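Local coordinates for glycerate dehydrogenase (PDB 6P2I), which reduces acyclic imino acids asymmetrically with NADPH and probably belongs to the D-isomer-specific 2-hydroxyacid dehydrogenase family, at residues Thr4-Pro9 with Asn40-Thr45; Asp31-Glu36 with Glu51-Thr56; Leu69-Ile72 with Asp77-Asp80; Ser92-Tyr97 with Ile291-Ser296. All coordinates share one frame; numbering follows the deposited sequence. Where two conformers were deposited one is given.

Overall arrangement
All four interactions sit in or beside the parallel five-stranded sheet of one domain, whose strand order 2-1-3-4-5 is that of flavodoxin-like folds. Interactions 1 and 2, with centres 9 Å apart, share helix 35-43 and are joined where K8 O lies 2.7 Å from W52 NE1. Interaction 3 follows, about 11 Å from interaction 2 centre to centre; there I55 pairs through its backbone with Y78 and D80. Strand pairing between T71 and S92 links interaction 3 to interaction 4. Interactions 2, 3 and 4 each bring a residue to the bound D-arginine, namely E51, I72 and Y97. Interaction 1 stands back from it, the I6 side chain being about 12 Å away.

Interaction 1. Residues Thr4-Pro9 with Asn40-Thr45; sequences TYIDKP and NRLSST
T4 OG1 gathers several partners. T45 OG1 lies 2.9 Å from T4 OG1, K2 NZ is hydrogen-bonded to it from earlier in strand 2-5, and a water joins it to the helix by donating to R41 O, with T4 OG1 3.0 Å from the water oxygen. T45 chi1 (-163°) swings its hydroxyl to the side opposite the backbone N, where it faces T4 and is also bonded to I47 O. Threonine suits both places, being short, polar at one branch and apolar at the other.

R41 runs extended from CG to NE and brings NH1 to I6 O at 2.9 Å. That oxygen lies at the guanidinium edge, in its plane, and the N-H...O angle is 143°. The same NH1 makes a salt bridge with D31, while F29 gives the arginine a cation-pi partner. An alanine in place of R41 is likely to leave D31 without this counter-charge and I6 O without this donor. Beside these polar bonds, I6 CD1 meets L42 CD2 at 4.1 Å, an apolar contact with helix 35-43. The buried charge is thus paired, and polar bonds as well as packing tie strand 2-5 and I6 to the helix and the loop after it.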
loop_
_atom_site.group_PDB
_atom_site.type_symbol
_atom_site.label_atom_id
_atom_site.label_comp_id
_atom_site.label_asym_id
_atom_site.label_seq_id
_atom_site.Cartn_x
_atom_site.Cartn_y
_atom_site.Cartn_z
ATOM N N THR A 4 24.411 -9.603 -28.634
ATOM C CA THR A 4 25.177 -9.734 -27.398
ATOM C C THR A 4 24.498 -8.979 -26.269
ATOM O O THR A 4 24.323 -7.760 -26.351
ATOM C CB THR A 4 26.601 -9.212 -27.569
ATOM O OG1 THR A 4 27.237 -9.912 -28.640
ATOM C CG2 THR A 4 27.390 -9.448 -26.287
ATOM N N TYR A 5 24.135 -9.704 -25.216
ATOM C CA TYR A 5 23.720 -9.095 -23.953
ATOM C C TYR A 5 25.020 -8.819 -23.201
ATOM O O TYR A 5 25.678 -9.744 -22.710
ATOM C CB TYR A 5 22.779 -10.037 -23.208
ATOM C CG TYR A 5 21.823 -9.410 -22.194
ATOM C CD1 TYR A 5 22.293 -8.603 -21.166
ATOM C CD2 TYR A 5 20.460 -9.657 -22.255
ATOM C CE1 TYR A 5 21.424 -8.045 -20.214
ATOM C CE2 TYR A 5 19.580 -9.101 -21.313
ATOM C CZ TYR A 5 20.073 -8.298 -20.300
ATOM O OH TYR A 5 19.211 -7.760 -19.362
ATOM N N ILE A 6 25.433 -7.548 -23.156
ATOM C CA ILE A 6 26.817 -7.242 -22.791
ATOM C C ILE A 6 27.088 -7.229 -21.296
ATOM O O ILE A 6 28.255 -7.149 -20.901
ATOM C CB ILE A 6 27.276 -5.891 -23.373
ATOM C CG1 ILE A 6 26.575 -4.723 -22.673
ATOM C CG2 ILE A 6 27.098 -5.875 -24.893
ATOM C CD1 ILE A 6 27.207 -3.360 -23.006
ATOM N N ASP A 7 26.061 -7.299 -20.444
ATOM C CA ASP A 7 26.294 -7.292 -19.006
ATOM C C ASP A 7 25.220 -8.139 -18.328
ATOM O O ASP A 7 24.290 -8.623 -18.971
ATOM C CB ASP A 7 26.367 -5.858 -18.432
ATOM C CG ASP A 7 25.200 -4.960 -18.873
ATOM O OD1 ASP A 7 24.174 -5.476 -19.345
ATOM O OD2 ASP A 7 25.337 -3.717 -18.757
ATOM N N LYS A 8 25.383 -8.349 -17.018
ATOM C CA LYS A 8 24.684 -9.411 -16.290
ATOM C C LYS A 8 23.172 -9.227 -16.281
ATOM O O LYS A 8 22.664 -8.278 -15.667
ATOM C CB LYS A 8 25.201 -9.481 -14.849
ATOM C CG LYS A 8 24.649 -10.627 -14.028
ATOM C CD LYS A 8 25.441 -10.794 -12.737
ATOM C CE LYS A 8 25.073 -9.730 -11.712
ATOM N NZ LYS A 8 24.018 -10.181 -10.753
ATOM N N PRO A 9 22.414 -10.106 -16.931
ATOM C CA PRO A 9 20.958 -9.928 -16.943
ATOM C C PRO A 9 20.364 -10.240 -15.581
ATOM O O PRO A 9 20.747 -11.212 -14.922
ATOM C CB PRO A 9 20.466 -10.929 -17.998
ATOM C CG PRO A 9 21.715 -11.390 -18.735
ATOM C CD PRO A 9 22.852 -11.236 -17.770
ATOM N N ASN A 40 34.805 -3.453 -26.368
ATOM C CA ASN A 40 35.105 -4.636 -27.166
ATOM C C ASN A 40 33.845 -5.444 -27.453
ATOM O O ASN A 40 33.639 -5.897 -28.587
ATOM C CB ASN A 40 36.144 -5.509 -26.463
ATOM C CG ASN A 40 36.677 -6.607 -27.363
ATOM O OD1 ASN A 40 36.287 -7.769 -27.247
ATOM N ND2 ASN A 40 37.565 -6.239 -28.282
ATOM N N ARG A 41 32.996 -5.642 -26.441
ATOM C CA ARG A 41 31.764 -6.390 -26.664
ATOM C C ARG A 41 30.849 -5.645 -27.615
ATOM O O ARG A 41 30.239 -6.256 -28.500
ATOM C CB ARG A 41 31.055 -6.661 -25.337
ATOM C CG ARG A 41 31.831 -7.598 -24.433
ATOM C CD ARG A 41 31.352 -7.526 -22.992
ATOM N NE ARG A 41 32.240 -8.306 -22.132
ATOM C CZ ARG A 41 31.988 -8.590 -20.857
ATOM N NH1 ARG A 41 30.858 -8.168 -20.276
ATOM N NH2 ARG A 41 32.865 -9.305 -20.160
ATOM N N LEU A 42 30.753 -4.322 -27.456
ATOM C CA LEU A 42 29.917 -3.537 -28.357
ATOM C C LEU A 42 30.451 -3.567 -29.784
ATOM O O LEU A 42 29.663 -3.553 -30.737
ATOM C CB LEU A 42 29.810 -2.098 -27.849
ATOM C CG LEU A 42 28.961 -1.977 -26.573
ATOM C CD1 LEU A 42 29.248 -0.660 -25.846
ATOM C CD2 LEU A 42 27.464 -2.122 -26.863
ATOM N N SER A 43 31.767 -3.618 -29.953
ATOM C CA SER A 43 32.361 -3.607 -31.284
ATOM C C SER A 43 32.430 -4.983 -31.935
ATOM O O SER A 43 32.831 -5.079 -33.104
ATOM C CB SER A 43 33.770 -3.009 -31.226
ATOM O OG SER A 43 33.740 -1.684 -30.730
ATOM N N SER A 44 32.044 -6.041 -31.223
ATOM C CA SER A 44 32.111 -7.399 -31.744
ATOM C C SER A 44 30.734 -7.952 -32.085
ATOM O O SER A 44 30.587 -9.161 -32.294
ATOM C CB SER A 44 32.823 -8.307 -30.742
ATOM O OG SER A 44 34.125 -7.811 -30.462
ATOM N N THR A 45 29.724 -7.089 -32.154
ATOM C CA THR A 45 28.351 -7.527 -32.298
ATOM C C THR A 45 27.623 -6.592 -33.255
ATOM O O THR A 45 28.051 -5.462 -33.507
ATOM C CB THR A 45 27.663 -7.590 -30.921
ATOM O OG1 THR A 45 26.467 -8.374 -31.006
ATOM C CG2 THR A 45 27.321 -6.192 -30.393
HETATM O O HOH W 1 30.116 -9.157 -28.407
#

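Interaction 2. Residues Asp31-Glu36 with Glu51-Thr56; sequences DFPNEE and EWTSIT. With DAR (D-arginine), chain D.
The loop after strand 47-50, which brings E51 to the D-arginine pocket, meets the approach to helix 35-43 through two neighbouring pairs, F32 with W52 and P33 with T53. F32 turns its edge to the indole: CE1 stands 3.5 Å from W52 CG, and the phenyl and five-membered ring planes meet at 89° with centroids 4.9 Å apart. This is a T-shaped stack. The opposite face of W52 rests on E51 CG, so the indole is contacted on both faces, and its NE1 is bonded to K8 O. H130 of the second subunit also packs on W52.

E51 is a first-shell pocket residue. Its chain stays extended beyond CG, and DAR NH2 donates to E51 OE1 at 2.9 Å, nearly straight at 169°; a carboxylate suits a guanidinium here. Y5 OH bonds the other oxygen, OE2, and T10 also bonds OE1, which probably limits rotation of the carboxylate.

P33 CG lies 3.6 Å from T53 OG1. That hydroxyl is bonded to D7 and also accepts from a water, which donates in turn to P33 O. Farther on, N34 and T56 each cap the start of a helix with their side chains, and a second water connects T56 OG1 with E35 OE1.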
loop_
_atom_site.group_PDB
_atom_site.type_symbol
_atom_site.label_atom_id
_atom_site.label_comp_id
_atom_site.label_asym_id
_atom_site.label_seq_id
_atom_site.Cartn_x
_atom_site.Cartn_y
_atom_site.Cartn_z
ATOM N N ASP A 31 28.481 -10.658 -16.134
ATOM C CA ASP A 31 29.384 -9.851 -15.331
ATOM C C ASP A 31 29.074 -8.387 -15.592
ATOM O O ASP A 31 28.180 -8.050 -16.373
ATOM C CB ASP A 31 30.850 -10.184 -15.632
ATOM C CG ASP A 31 31.237 -9.925 -17.091
ATOM O OD1 ASP A 31 30.503 -9.212 -17.808
ATOM O OD2 ASP A 31 32.291 -10.438 -17.522
ATOM N N PHE A 32 29.814 -7.517 -14.921
ATOM C CA PHE A 32 29.792 -6.094 -15.227
ATOM C C PHE A 32 31.091 -5.777 -15.943
ATOM O O PHE A 32 32.167 -5.895 -15.334
ATOM C CB PHE A 32 29.660 -5.254 -13.957
ATOM C CG PHE A 32 28.419 -5.552 -13.166
ATOM C CD1 PHE A 32 27.170 -5.210 -13.654
ATOM C CD2 PHE A 32 28.508 -6.178 -11.934
ATOM C CE1 PHE A 32 26.028 -5.493 -12.930
ATOM C CE2 PHE A 32 27.367 -6.470 -11.205
ATOM C CZ PHE A 32 26.129 -6.122 -11.702
ATOM N N PRO A 33 31.059 -5.437 -17.230
ATOM C CA PRO A 33 32.316 -5.214 -17.954
ATOM C C PRO A 33 33.004 -3.942 -17.489
ATOM O O PRO A 33 32.354 -2.949 -17.158
ATOM C CB PRO A 33 31.872 -5.101 -19.419
ATOM C CG PRO A 33 30.441 -4.637 -19.333
ATOM C CD PRO A 33 29.880 -5.296 -18.102
ATOM N N ASN A 34 34.332 -3.983 -17.462
ATOM C CA ASN A 34 35.087 -2.742 -17.391
ATOM C C ASN A 34 34.924 -1.997 -18.720
ATOM O O ASN A 34 34.379 -2.531 -19.689
ATOM C CB ASN A 34 36.557 -3.016 -17.030
ATOM C CG ASN A 34 37.310 -3.838 -18.084
ATOM O OD1 ASN A 34 37.200 -3.590 -19.281
ATOM N ND2 ASN A 34 38.109 -4.803 -17.627
ATOM N N GLU A 35 35.371 -0.738 -18.763
ATOM C CA GLU A 35 35.096 0.081 -19.944
ATOM C C GLU A 35 35.676 -0.537 -21.217
ATOM O O GLU A 35 35.049 -0.484 -22.282
ATOM C CB GLU A 35 35.633 1.497 -19.753
ATOM C CG GLU A 35 35.370 2.380 -20.958
ATOM C CD GLU A 35 35.794 3.813 -20.745
ATOM O OE1 GLU A 35 35.353 4.422 -19.747
ATOM O OE2 GLU A 35 36.571 4.328 -21.574
ATOM N N GLU A 36 36.860 -1.140 -21.126
ATOM C CA GLU A 36 37.474 -1.738 -22.307
ATOM C C GLU A 36 36.723 -2.982 -22.762
ATOM O O GLU A 36 36.570 -3.211 -23.969
ATOM C CB GLU A 36 38.934 -2.076 -22.031
ATOM C CG GLU A 36 39.660 -2.630 -23.232
ATOM C CD GLU A 36 41.154 -2.689 -23.007
ATOM O OE1 GLU A 36 41.844 -3.381 -23.783
ATOM O OE2 GLU A 36 41.633 -2.049 -22.044
ATOM N N GLU A 51 22.027 -3.560 -19.827
ATOM C CA GLU A 51 21.212 -3.377 -18.622
ATOM C C GLU A 51 21.828 -2.430 -17.606
ATOM O O GLU A 51 21.098 -1.687 -16.930
ATOM C CB GLU A 51 20.946 -4.728 -17.941
ATOM C CG GLU A 51 20.147 -4.573 -16.635
ATOM C CD GLU A 51 19.556 -5.857 -16.101
ATOM O OE1 GLU A 51 19.035 -5.824 -14.962
ATOM O OE2 GLU A 51 19.595 -6.886 -16.797
ATOM N N TRP A 52 23.160 -2.424 -17.481
ATOM C CA TRP A 52 23.835 -1.741 -16.385
ATOM C C TRP A 52 24.895 -0.751 -16.823
ATOM O O TRP A 52 25.247 0.135 -16.037
ATOM C CB TRP A 52 24.536 -2.754 -15.465
ATOM C CG TRP A 52 23.656 -3.827 -14.928
ATOM C CD1 TRP A 52 23.482 -5.089 -15.433
ATOM C CD2 TRP A 52 22.821 -3.736 -13.772
ATOM N NE1 TRP A 52 22.595 -5.789 -14.644
ATOM C CE2 TRP A 52 22.172 -4.975 -13.624
ATOM C CE3 TRP A 52 22.559 -2.716 -12.846
ATOM C CZ2 TRP A 52 21.269 -5.229 -12.584
ATOM C CZ3 TRP A 52 21.670 -2.967 -11.812
ATOM C CH2 TRP A 52 21.040 -4.217 -11.687
ATOM N N THR A 53 25.445 -0.891 -18.018
ATOM C CA THR A 53 26.713 -0.264 -18.342
ATOM C C THR A 53 26.497 1.087 -18.998
ATOM O O THR A 53 25.788 1.189 -20.003
ATOM C CB THR A 53 27.521 -1.185 -19.255
ATOM O OG1 THR A 53 27.721 -2.423 -18.571
ATOM C CG2 THR A 53 28.866 -0.567 -19.623
ATOM N N SER A 54 27.133 2.112 -18.439
ATOM C CA SER A 54 27.134 3.422 -19.071
ATOM C C SER A 54 27.851 3.355 -20.410
ATOM O O SER A 54 28.927 2.759 -20.526
ATOM C CB SER A 54 27.811 4.442 -18.163
ATOM O OG SER A 54 26.969 4.747 -17.066
ATOM N N ILE A 55 27.256 3.969 -21.424
ATOM C CA ILE A 55 27.851 4.031 -22.755
ATOM C C ILE A 55 27.977 5.507 -23.102
ATOM O O ILE A 55 26.987 6.176 -23.422
ATOM C CB ILE A 55 27.039 3.255 -23.800
ATOM C CG1 ILE A 55 27.006 1.774 -23.415
ATOM C CG2 ILE A 55 27.645 3.447 -25.182
ATOM C CD1 ILE A 55 26.156 0.883 -24.314
ATOM N N THR A 56 29.198 6.021 -23.029
ATOM C CA THR A 56 29.484 7.439 -23.172
ATOM C C THR A 56 29.916 7.765 -24.595
ATOM O O THR A 56 30.288 6.892 -25.385
ATOM C CB THR A 56 30.582 7.861 -22.196
ATOM O OG1 THR A 56 31.810 7.216 -22.564
ATOM C CG2 THR A 56 30.212 7.463 -20.775
HETATM N N DAR D . 15.440 1.749 -14.152
HETATM C CA DAR D . 14.205 1.018 -14.438
HETATM C CB DAR D . 14.259 -0.417 -13.892
HETATM C CG DAR D . 15.357 -1.274 -14.529
HETATM C CD DAR D . 15.123 -2.763 -14.290
HETATM N NE DAR D . 16.053 -3.669 -14.964
HETATM C CZ DAR D . 15.614 -4.572 -15.846
HETATM N NH1 DAR D . 14.450 -4.386 -16.478
HETATM N NH2 DAR D . 16.326 -5.667 -16.115
HETATM C C DAR D . 13.885 1.070 -15.921
HETATM O O DAR D . 13.273 0.155 -16.505
HETATM O OXT DAR D . 14.245 2.071 -16.540
HETATM O O HOH W 2 29.546 -2.600 -16.400
HETATM O O HOH W 3 33.702 6.754 -20.793
#

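Interaction 3. Residues Leu69-Ile72 with Asp77-Asp80; sequences LITI and DYID. With DAR (D-arginine), chain D.
T71 CB, facing the loop 77-80 from the end of strand 68-71, has Y78 OH 3.6 Å away. From CB the two branches part. T71 CG2 runs past the tyrosine and meets I79 CG1 at 3.9 Å, the threonine and isoleucine sliding by each other in opposite directions. OG1 turns the other way: with chi1 at 64° it sits between the backbone N and the carbonyl carbon, and it is bonded to T73 O. Threonine fits here because one branch serves the apolar contact and the other holds the turn that follows.

Y78 ends in a hydroxyl bonded to T73 OG1, so both side chains grip the same residue of the turn. One face of its ring carries I79 CG1, 3.6 Å above the plane and toward the rim. The other branch of I79, CG2, meets L69 CD2 tip to tip at 3.8 Å. These branched aliphatic chains fill the space between the strand and the loop without needing any hydrogen bond across them.

At the strand's end I72 CG2 approaches DAR NH2 to 3.6 Å, lending the guanidinium group an apolar neighbour, while D77 forms a salt bridge with R229 of the same pocket. D80 caps helix 81-86. The whole is a beta-loop-alpha connection of a parallel alpha/beta domain, with the ligand pocket at the C-terminal end of the strand.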
loop_
_atom_site.group_PDB
_atom_site.type_symbol
_atom_site.label_atom_id
_atom_site.label_comp_id
_atom_site.label_asym_id
_atom_site.label_seq_id
_atom_site.Cartn_x
_atom_site.Cartn_y
_atom_site.Cartn_z
ATOM N N LEU A 69 21.365 -0.910 -30.647
ATOM C CA LEU A 69 21.489 -1.073 -29.205
ATOM C C LEU A 69 20.101 -1.083 -28.594
ATOM O O LEU A 69 19.293 -0.193 -28.881
ATOM C CB LEU A 69 22.318 0.055 -28.592
ATOM C CG LEU A 69 22.469 0.047 -27.072
ATOM C CD1 LEU A 69 23.259 -1.167 -26.621
ATOM C CD2 LEU A 69 23.149 1.322 -26.598
ATOM N N ILE A 70 19.835 -2.084 -27.757
ATOM C CA ILE A 70 18.584 -2.205 -27.016
ATOM C C ILE A 70 18.906 -2.069 -25.537
ATOM O O ILE A 70 19.731 -2.828 -25.013
ATOM C CB ILE A 70 17.895 -3.550 -27.287
ATOM C CG1 ILE A 70 17.587 -3.708 -28.780
ATOM C CG2 ILE A 70 16.644 -3.708 -26.395
ATOM C CD1 ILE A 70 17.304 -5.140 -29.182
ATOM N N THR A 71 18.257 -1.117 -24.858
ATOM C CA THR A 71 18.291 -1.119 -23.402
ATOM C C THR A 71 17.207 -2.063 -22.920
ATOM O O THR A 71 16.085 -2.028 -23.435
ATOM C CB THR A 71 18.082 0.284 -22.812
ATOM O OG1 THR A 71 16.771 0.781 -23.138
ATOM C CG2 THR A 71 19.166 1.245 -23.315
ATOM N N ILE A 72 17.564 -2.961 -21.995
ATOM C CA ILE A 72 16.565 -3.828 -21.389
ATOM C C ILE A 72 15.652 -3.009 -20.502
ATOM O O ILE A 72 14.550 -3.452 -20.180
ATOM C CB ILE A 72 17.226 -4.976 -20.595
ATOM C CG1 ILE A 72 16.253 -6.158 -20.440
ATOM C CG2 ILE A 72 17.687 -4.488 -19.232
ATOM C CD1 ILE A 72 15.908 -6.831 -21.756
ATOM N N ASP A 77 18.953 6.825 -19.590
ATOM C CA ASP A 77 19.708 7.995 -19.167
ATOM C C ASP A 77 21.186 7.699 -18.993
ATOM O O ASP A 77 21.977 8.637 -18.864
ATOM C CB ASP A 77 19.130 8.556 -17.859
ATOM C CG ASP A 77 19.093 7.530 -16.737
ATOM O OD1 ASP A 77 19.488 6.369 -16.954
ATOM O OD2 ASP A 77 18.657 7.886 -15.623
ATOM N N TYR A 78 21.572 6.425 -18.986
ATOM C CA TYR A 78 22.965 6.024 -18.861
ATOM C C TYR A 78 23.611 5.792 -20.223
ATOM O O TYR A 78 24.779 5.384 -20.295
ATOM C CB TYR A 78 23.060 4.776 -17.974
ATOM C CG TYR A 78 22.212 3.602 -18.432
ATOM C CD1 TYR A 78 20.847 3.535 -18.156
ATOM C CD2 TYR A 78 22.785 2.558 -19.141
ATOM C CE1 TYR A 78 20.085 2.462 -18.582
ATOM C CE2 TYR A 78 22.049 1.483 -19.558
ATOM C CZ TYR A 78 20.691 1.441 -19.289
ATOM O OH TYR A 78 19.953 0.365 -19.709
ATOM N N ILE A 79 22.878 6.075 -21.298
ATOM C CA ILE A 79 23.314 5.887 -22.678
ATOM C C ILE A 79 23.319 7.245 -23.366
ATOM O O ILE A 79 22.322 7.969 -23.310
ATOM C CB ILE A 79 22.367 4.923 -23.417
ATOM C CG1 ILE A 79 22.249 3.603 -22.659
ATOM C CG2 ILE A 79 22.852 4.666 -24.794
ATOM C CD1 ILE A 79 23.533 2.843 -22.625
ATOM N N ASP A 80 24.422 7.583 -24.038
ATOM C CA ASP A 80 24.477 8.835 -24.801
ATOM C C ASP A 80 23.779 8.613 -26.139
ATOM O O ASP A 80 24.405 8.297 -27.151
ATOM C CB ASP A 80 25.913 9.303 -24.998
ATOM C CG ASP A 80 25.997 10.753 -25.479
ATOM O OD1 ASP A 80 26.918 11.479 -25.042
ATOM O OD2 ASP A 80 25.141 11.174 -26.292
HETATM N N DAR D . 15.440 1.749 -14.152
HETATM C CA DAR D . 14.205 1.018 -14.438
HETATM C CB DAR D . 14.259 -0.417 -13.892
HETATM C CG DAR D . 15.357 -1.274 -14.529
HETATM C CD DAR D . 15.123 -2.763 -14.290
HETATM N NE DAR D . 16.053 -3.669 -14.964
HETATM C CZ DAR D . 15.614 -4.572 -15.846
HETATM N NH1 DAR D . 14.450 -4.386 -16.478
HETATM N NH2 DAR D . 16.326 -5.667 -16.115
HETATM C C DAR D . 13.885 1.070 -15.921
HETATM O O DAR D . 13.273 0.155 -16.505
HETATM O OXT DAR D . 14.245 2.071 -16.540
#

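Interaction 4. Residues Ser92-Tyr97 with Ile291-Ser296; sequences SNCPQY and IENIES. With DAR (D-arginine), chain D.
The one hydrogen bond directly across this contact runs from N293 ND2 to N93 O, 2.9 Å long with an N-H...O angle of 157°. N293 chi1 (-79°) sets CG opposite the carbonyl carbon and beside the backbone N, from where the amide reaches N93 O. The acceptor lies close to the plane of the N293 amide, but the donor stands above the carbonyl plane of N93, 51° out of it. N293 OD1 is bonded in turn to N304 ND2, so the two ends of the amide have separate partners and its orientation is defined. Asparagine suits the place because one short, flat group can both give and take.

Van der Waals contacts frame the amide. S92 CB is 3.9 Å from N293 OD1, while the serine hydroxyl is engaged with Y68 and V303. C94 SG comes within 3.8 Å of N293 ND2.

Ligand contacts lie farther along the loop, where P95 touches the NADP cofactor. Y97 OH is 3.0 Å from DAR NH1 in a bond made doubtful by crowding of that hydroxyl in the model.

A leucine in place of N293 would probably leave N93 O without this side-chain donor and N304 ND2 without its mate. The buried amide therefore ties the helix by one directional bond to the loop that leads to the pocket, while its other end holds N304.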
loop_
_atom_site.group_PDB
_atom_site.type_symbol
_atom_site.label_atom_id
_atom_site.label_comp_id
_atom_site.label_asym_id
_atom_site.label_seq_id
_atom_site.Cartn_x
_atom_site.Cartn_y
_atom_site.Cartn_z
ATOM N N SER A 92 16.775 1.337 -29.180
ATOM C CA SER A 92 15.424 1.082 -28.694
ATOM C C SER A 92 15.484 0.817 -27.201
ATOM O O SER A 92 16.495 0.337 -26.685
ATOM C CB SER A 92 14.770 -0.144 -29.376
ATOM O OG SER A 92 14.467 0.081 -30.740
ATOM N N ASN A 93 14.377 1.095 -26.503
ATOM C CA ASN A 93 14.240 0.646 -25.127
ATOM C C ASN A 93 13.157 -0.426 -25.055
ATOM O O ASN A 93 12.610 -0.858 -26.075
ATOM C CB ASN A 93 13.955 1.827 -24.188
ATOM C CG ASN A 93 12.594 2.472 -24.422
ATOM O OD1 ASN A 93 11.941 2.263 -25.447
ATOM N ND2 ASN A 93 12.179 3.292 -23.469
ATOM N N CYS A 94 12.862 -0.866 -23.832
ATOM C CA CYS A 94 11.710 -1.715 -23.559
ATOM C C CYS A 94 10.733 -0.838 -22.791
ATOM O O CYS A 94 10.959 -0.539 -21.607
ATOM C CB CYS A 94 12.097 -2.963 -22.757
ATOM S SG CYS A 94 13.227 -4.044 -23.716
ATOM N N PRO A 95 9.673 -0.368 -23.431
ATOM C CA PRO A 95 8.993 0.841 -22.950
ATOM C C PRO A 95 7.870 0.641 -21.952
ATOM O O PRO A 95 7.504 1.617 -21.296
ATOM C CB PRO A 95 8.422 1.438 -24.237
ATOM C CG PRO A 95 8.160 0.254 -25.107
ATOM C CD PRO A 95 9.268 -0.725 -24.805
ATOM N N GLN A 96 7.266 -0.544 -21.869
ATOM C CA GLN A 96 6.050 -0.666 -21.058
ATOM C C GLN A 96 6.047 -1.825 -20.072
ATOM O O GLN A 96 5.087 -1.952 -19.303
ATOM C CB GLN A 96 4.816 -0.786 -21.968
ATOM C CG GLN A 96 4.688 0.319 -22.996
ATOM C CD GLN A 96 3.294 0.419 -23.589
ATOM O OE1 GLN A 96 2.313 -0.045 -22.997
ATOM N NE2 GLN A 96 3.195 1.044 -24.756
ATOM N N TYR A 97 7.092 -2.659 -20.054
ATOM C CA TYR A 97 7.047 -3.904 -19.295
ATOM C C TYR A 97 6.706 -3.689 -17.826
ATOM O O TYR A 97 6.051 -4.542 -17.221
ATOM C CB TYR A 97 8.397 -4.645 -19.412
ATOM C CG TYR A 97 9.548 -3.938 -18.720
ATOM C CD1 TYR A 97 10.235 -2.892 -19.344
ATOM C CD2 TYR A 97 9.964 -4.325 -17.453
ATOM C CE1 TYR A 97 11.279 -2.237 -18.696
ATOM C CE2 TYR A 97 10.998 -3.669 -16.804
ATOM C CZ TYR A 97 11.647 -2.631 -17.428
ATOM O OH TYR A 97 12.679 -1.991 -16.774
ATOM N N ILE A 291 12.361 -9.273 -27.287
ATOM C CA ILE A 291 12.247 -10.110 -28.477
ATOM C C ILE A 291 11.541 -9.348 -29.588
ATOM O O ILE A 291 11.904 -9.463 -30.765
ATOM C CB ILE A 291 11.535 -11.432 -28.136
ATOM C CG1 ILE A 291 12.464 -12.315 -27.304
ATOM C CG2 ILE A 291 11.074 -12.164 -29.395
ATOM C CD1 ILE A 291 11.752 -13.402 -26.517
ATOM N N GLU A 292 10.526 -8.557 -29.233
ATOM C CA GLU A 292 9.841 -7.763 -30.244
ATOM C C GLU A 292 10.782 -6.747 -30.870
ATOM O O GLU A 292 10.727 -6.505 -32.081
ATOM C CB GLU A 292 8.632 -7.055 -29.644
ATOM C CG GLU A 292 7.940 -6.164 -30.644
ATOM C CD GLU A 292 6.661 -5.570 -30.095
ATOM O OE1 GLU A 292 6.445 -5.671 -28.866
ATOM O OE2 GLU A 292 5.878 -5.009 -30.892
ATOM N N ASN A 293 11.662 -6.154 -30.066
ATOM C CA ASN A 293 12.661 -5.243 -30.616
ATOM C C ASN A 293 13.536 -5.943 -31.647
ATOM O O ASN A 293 13.796 -5.401 -32.732
ATOM C CB ASN A 293 13.519 -4.664 -29.493
ATOM C CG ASN A 293 12.814 -3.545 -28.756
ATOM O OD1 ASN A 293 11.943 -2.879 -29.318
ATOM N ND2 ASN A 293 13.187 -3.328 -27.496
ATOM N N ILE A 294 14.020 -7.144 -31.317
ATOM C CA ILE A 294 14.919 -7.862 -32.224
ATOM C C ILE A 294 14.188 -8.247 -33.502
ATOM O O ILE A 294 14.667 -7.997 -34.616
ATOM C CB ILE A 294 15.508 -9.098 -31.520
ATOM C CG1 ILE A 294 16.409 -8.647 -30.359
ATOM C CG2 ILE A 294 16.246 -9.973 -32.520
ATOM C CD1 ILE A 294 16.824 -9.766 -29.406
ATOM N N GLU A 295 13.017 -8.875 -33.361
ATOM C CA GLU A 295 12.266 -9.313 -34.533
ATOM C C GLU A 295 11.935 -8.136 -35.443
ATOM O O GLU A 295 12.120 -8.208 -36.665
ATOM C CB GLU A 295 10.982 -10.027 -34.094
ATOM N N SER A 296 11.451 -7.035 -34.859
ATOM C CA SER A 296 11.016 -5.898 -35.665
ATOM C C SER A 296 12.192 -5.249 -36.377
ATOM O O SER A 296 12.059 -4.779 -37.512
ATOM C CB SER A 296 10.299 -4.874 -34.785
ATOM O OG SER A 296 9.116 -5.425 -34.225
HETATM N N DAR D . 15.440 1.749 -14.152
HETATM C CA DAR D . 14.205 1.018 -14.438
HETATM C CB DAR D . 14.259 -0.417 -13.892
HETATM C CG DAR D . 15.357 -1.274 -14.529
HETATM C CD DAR D . 15.123 -2.763 -14.290
HETATM N NE DAR D . 16.053 -3.669 -14.964
HETATM C CZ DAR D . 15.614 -4.572 -15.846
HETATM N NH1 DAR D . 14.450 -4.386 -16.478
HETATM N NH2 DAR D . 16.326 -5.667 -16.115
HETATM C C DAR D . 13.885 1.070 -15.921
HETATM O O DAR D . 13.273 0.155 -16.505
HETATM O OXT DAR D . 14.245 2.071 -16.540
#